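Local coordinates for regulatory protein of LacI family (Chloroflexus aggregans, PDB 3BBL) that is a transcriptional regulator of the LacI family, probably binding DNA and sensing a small effector through its periplasmic-binding-protein-like region, at residues A[168-171]-A[172-176]; A[55-58]-A[59-63]. One frame throughout, in Å; residues are numbered along the deposited sequence.

How the interactions relate
Along the chain interaction 2 comes first, within helix 54-61, and interaction 1 follows in helix 170-181; the two contacts do not touch, their centres 40 Å apart and their nearest atoms about 23 Å apart. Helix 54-61 joins strands 40-43 and 67-70 in the first half of the fold, whereas helix 170-181 runs between strands 163-165 and 191-194 in the second. The two helices thus fall in different alpha/beta lobes, as expected of a LacI-type effector-binding core. Interaction 1 lies at the beginning of its helix; interaction 2 takes in almost all of its short helix and the turn that follows. Each also reaches the second subunit, through F170 or L59, consistent with dimerisation along both lobes.

Interaction 1 of 2, residues A[168-171]-A[172-176]; sequences GTFE and VGRAM
T169 holds OG1 between its backbone N and carbonyl carbon (chi1 64°), which swings the hydroxyl over the opening turn of the helix to meet V172. There OG1 accepts the N-H of V172 at 3.1 Å, in a nearly straight bond (160°). This is an N-cap: T169 stands just before helix 170-181, and its short hydroxyl side chain satisfies a backbone donor that has no helical carbonyl behind it. V172 CG2 comes within 3.2 Å of the same OG1, a tight fit that a beta-branched residue makes by placing a methyl beside its own backbone N.

The helical bonding begins with G173 N to T169 O at 2.9 Å and R174 N to F170 O at 2.8 Å; G173 itself is buried. A175 N reaches E171 O at 3.0 Å, and water 1 donates to that same oxygen at 2.6 Å, so two bonds grip it. The water in turn accepts from R174 NH1 at 3.0 Å, lying at the edge of the guanidinium and in its plane; it thus ties the first turn to the arginine's end.

Extended from CG to NE, the R174 chain passes the F170 ring, CD standing 4.1 Å from F170 CE2, with ring and guanidinium planes 29° apart. A long aliphatic stem suits this passage, while NE carries the charge on to a salt bridge with E209. The phenyl ring stacks on Y231 of the second subunit, which E171 also touches. Downstream of edge strand 163-165, the helix is packed against helix 197-209, where F170 meets T198, I201 and A205 and the selenomethionine M176 meets M199.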
loop_
_atom_site.group_PDB
_atom_site.type_symbol
_atom_site.label_atom_id
_atom_site.label_comp_id
_atom_site.label_asym_id
_atom_site.label_seq_id
_atom_site.Cartn_x
_atom_site.Cartn_y
_atom_site.Cartn_z
ATOM N N GLY A 168 -8.395 -4.996 14.184
ATOM C CA GLY A 168 -8.167 -3.703 13.575
ATOM C C GLY A 168 -8.786 -3.538 12.207
ATOM O O GLY A 168 -8.084 -3.268 11.250
ATOM N N THR A 169 -10.101 -3.688 12.104
ATOM C CA THR A 169 -10.776 -3.538 10.817
ATOM C C THR A 169 -11.720 -2.340 10.808
ATOM O O THR A 169 -12.030 -1.747 11.850
ATOM C CB THR A 169 -11.621 -4.785 10.448
ATOM O OG1 THR A 169 -12.689 -4.944 11.395
ATOM C CG2 THR A 169 -10.751 -6.036 10.417
ATOM N N PHE A 170 -12.169 -1.986 9.611
ATOM C CA PHE A 170 -13.109 -0.890 9.429
ATOM C C PHE A 170 -14.417 -1.242 10.140
ATOM O O PHE A 170 -14.961 -0.444 10.898
ATOM C CB PHE A 170 -13.387 -0.698 7.944
ATOM C CG PHE A 170 -14.538 0.210 7.661
ATOM C CD1 PHE A 170 -14.361 1.594 7.624
ATOM C CD2 PHE A 170 -15.814 -0.314 7.450
ATOM C CE1 PHE A 170 -15.436 2.439 7.377
ATOM C CE2 PHE A 170 -16.895 0.527 7.205
ATOM C CZ PHE A 170 -16.703 1.905 7.171
ATOM N N GLU A 171 -14.899 -2.453 9.882
ATOM C CA GLU A 171 -16.137 -2.959 10.461
ATOM C C GLU A 171 -16.109 -2.916 11.989
ATOM O O GLU A 171 -17.082 -2.502 12.630
ATOM C CB GLU A 171 -16.394 -4.405 10.006
ATOM C CG GLU A 171 -16.537 -4.636 8.492
ATOM C CD GLU A 171 -15.275 -4.303 7.665
ATOM O OE1 GLU A 171 -14.129 -4.480 8.153
ATOM O OE2 GLU A 171 -15.445 -3.882 6.498
ATOM N N VAL A 172 -15.005 -3.352 12.583
ATOM C CA VAL A 172 -14.919 -3.331 14.037
ATOM C C VAL A 172 -14.834 -1.894 14.547
ATOM O O VAL A 172 -15.495 -1.536 15.522
ATOM C CB VAL A 172 -13.713 -4.161 14.547
ATOM C CG1 VAL A 172 -13.491 -3.925 16.033
ATOM C CG2 VAL A 172 -13.973 -5.635 14.297
ATOM N N GLY A 173 -14.031 -1.070 13.880
ATOM C CA GLY A 173 -13.901 0.319 14.291
ATOM C C GLY A 173 -15.241 1.033 14.274
ATOM O O GLY A 173 -15.568 1.788 15.184
ATOM N N ARG A 174 -16.027 0.771 13.238
ATOM C CA ARG A 174 -17.337 1.380 13.098
ATOM C C ARG A 174 -18.299 0.877 14.175
ATOM O O ARG A 174 -18.953 1.669 14.861
ATOM C CB ARG A 174 -17.898 1.075 11.708
ATOM C CG ARG A 174 -19.306 1.564 11.454
ATOM C CD ARG A 174 -19.723 1.201 10.032
ATOM N NE ARG A 174 -21.142 1.440 9.791
ATOM C CZ ARG A 174 -22.123 0.646 10.212
ATOM N NH1 ARG A 174 -21.846 -0.457 10.897
ATOM N NH2 ARG A 174 -23.390 0.963 9.968
ATOM N N ALA A 175 -18.380 -0.439 14.324
ATOM C CA ALA A 175 -19.261 -1.053 15.313
ATOM C C ALA A 175 -18.970 -0.548 16.727
ATOM O O ALA A 175 -19.883 -0.141 17.446
ATOM C CB ALA A 175 -19.122 -2.575 15.264
HETATM N N MSE A 176 -17.703 -0.573 17.126
HETATM C CA MSE A 176 -17.324 -0.112 18.459
HETATM C C MSE A 176 -17.653 1.370 18.640
HETATM O O MSE A 176 -18.070 1.790 19.715
HETATM C CB MSE A 176 -15.833 -0.353 18.710
HETATM C CG MSE A 176 -15.465 -1.799 18.575
HETATM SE SE MSE A 176 -13.634 -2.246 19.265
HETATM C CE MSE A 176 -12.741 -0.842 18.307
HETATM O O HOH W 1 -19.279 -2.042 11.270
#

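Interaction 2 of 2, residues A[55-58]-A[59-63]; sequences IYRD and LIRSG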
loop_
_atom_site.group_PDB
_atom_site.type_symbol
_atom_site.label_atom_id
_atom_site.label_comp_id
_atom_site.label_asym_id
_atom_site.label_seq_id
_atom_site.Cartn_x
_atom_site.Cartn_y
_atom_site.Cartn_z
ATOM N N ILE A 55 11.289 -23.513 6.376
ATOM C CA ILE A 55 11.906 -22.632 5.400
ATOM C C ILE A 55 13.159 -21.946 5.956
ATOM O O ILE A 55 14.128 -21.738 5.224
ATOM C CB ILE A 55 10.885 -21.584 4.904
ATOM C CG1 ILE A 55 11.542 -20.639 3.896
ATOM C CG2 ILE A 55 10.305 -20.835 6.087
ATOM C CD1 ILE A 55 11.997 -21.309 2.615
ATOM N N TYR A 56 13.150 -21.596 7.239
ATOM C CA TYR A 56 14.324 -20.964 7.835
ATOM C C TYR A 56 15.449 -21.990 7.907
ATOM O O TYR A 56 16.605 -21.692 7.609
ATOM C CB TYR A 56 14.026 -20.441 9.246
ATOM C CG TYR A 56 13.218 -19.161 9.276
ATOM C CD1 TYR A 56 11.826 -19.192 9.249
ATOM C CD2 TYR A 56 13.851 -17.915 9.310
ATOM C CE1 TYR A 56 11.083 -18.021 9.253
ATOM C CE2 TYR A 56 13.116 -16.740 9.311
ATOM C CZ TYR A 56 11.730 -16.799 9.281
ATOM O OH TYR A 56 10.990 -15.634 9.263
ATOM N N ARG A 57 15.081 -23.202 8.305
ATOM C CA ARG A 57 16.013 -24.315 8.430
ATOM C C ARG A 57 16.681 -24.577 7.073
ATOM O O ARG A 57 17.895 -24.769 6.990
ATOM C CB ARG A 57 15.249 -25.562 8.893
ATOM C CG ARG A 57 16.101 -26.622 9.561
ATOM C CD ARG A 57 15.405 -27.982 9.535
ATOM N NE ARG A 57 14.139 -28.014 10.267
ATOM C CZ ARG A 57 14.029 -27.920 11.589
ATOM N NH1 ARG A 57 15.112 -27.784 12.342
ATOM N NH2 ARG A 57 12.833 -27.975 12.157
ATOM N N ASP A 58 15.880 -24.565 6.012
ATOM C CA ASP A 58 16.372 -24.800 4.660
ATOM C C ASP A 58 17.327 -23.716 4.179
ATOM O O ASP A 58 18.402 -24.010 3.664
ATOM C CB ASP A 58 15.202 -24.886 3.682
ATOM C CG ASP A 58 14.314 -26.081 3.939
ATOM O OD1 ASP A 58 14.059 -26.392 5.119
ATOM O OD2 ASP A 58 13.855 -26.704 2.961
ATOM N N LEU A 59 16.931 -22.457 4.344
ATOM C CA LEU A 59 17.755 -21.346 3.887
ATOM C C LEU A 59 19.106 -21.248 4.581
ATOM O O LEU A 59 20.087 -20.798 3.982
ATOM C CB LEU A 59 16.988 -20.027 4.027
ATOM C CG LEU A 59 15.799 -19.882 3.068
ATOM C CD1 LEU A 59 15.057 -18.589 3.338
ATOM C CD2 LEU A 59 16.296 -19.927 1.637
ATOM N N ILE A 60 19.167 -21.675 5.837
ATOM C CA ILE A 60 20.422 -21.620 6.574
ATOM C C ILE A 60 21.449 -22.615 6.034
ATOM O O ILE A 60 22.574 -22.229 5.705
ATOM C CB ILE A 60 20.205 -21.875 8.082
ATOM C CG1 ILE A 60 19.371 -20.737 8.684
ATOM C CG2 ILE A 60 21.547 -21.966 8.793
ATOM C CD1 ILE A 60 19.027 -20.922 10.145
ATOM N N ARG A 61 21.080 -23.886 5.919
ATOM C CA ARG A 61 22.047 -24.849 5.420
ATOM C C ARG A 61 22.270 -24.813 3.922
ATOM O O ARG A 61 23.203 -25.433 3.423
ATOM C CB ARG A 61 21.705 -26.267 5.878
ATOM C CG ARG A 61 20.262 -26.672 5.790
ATOM C CD ARG A 61 19.920 -27.449 7.048
ATOM N NE ARG A 61 18.814 -28.378 6.860
ATOM C CZ ARG A 61 18.220 -29.039 7.850
ATOM N NH1 ARG A 61 18.623 -28.874 9.107
ATOM N NH2 ARG A 61 17.223 -29.869 7.579
ATOM N N SER A 62 21.430 -24.079 3.202
ATOM C CA SER A 62 21.607 -23.965 1.760
ATOM C C SER A 62 22.681 -22.900 1.529
ATOM O O SER A 62 23.197 -22.747 0.424
ATOM C CB SER A 62 20.307 -23.533 1.076
ATOM O OG SER A 62 20.069 -22.145 1.251
ATOM N N GLY A 63 23.007 -22.165 2.589
ATOM C CA GLY A 63 24.009 -21.117 2.492
ATOM C C GLY A 63 23.580 -19.949 1.619
ATOM O O GLY A 63 24.399 -19.106 1.258
#
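R57 lays its aliphatic stem over one face of the R61 guanidinium, CG 3.4 Å above that plane and offset toward the rim, while R57 CD lies 3.3 Å from R61 NH2. Both side chains leave the helix the same way, and a bend at chi3 of R57 (-62°) turns its own guanidinium aside, the two planes being 38° apart. Arginine suits both places because its methylenes can pack while its charge lies further out; R57 also touches F82. The like charges approach, R57 NE standing 4.5 Å from R61 NH2, probably eased by a long, weak ion pair of R57 with D54. A lattice contact may influence the R61 conformation.

On another face I55 and L59 lie side by side, CD1 of I55 4.1 Å from CG of L59, and L59 N bonds to I55 O at 3.0 Å. Helix 54-61 makes a beta-alpha-beta crossover from strand 40-43 to strand 67-70, which are parallel and have strand 6-9 between them. Its branched apolar residues supply the packing surface: I55 and L59 on F44, L59 and I60 on F68, with L59 also meeting F40 of the second subunit.

Toward the last turn the bonding weakens, R61 N to R57 O stretching to 3.5 Å. S62 OG, which donates to L59 O at 3.0 Å from above the carbonyl plane, also accepts from N64 N. G63 then leaves helical geometry with positive phi, a conformation glycine adopts easily.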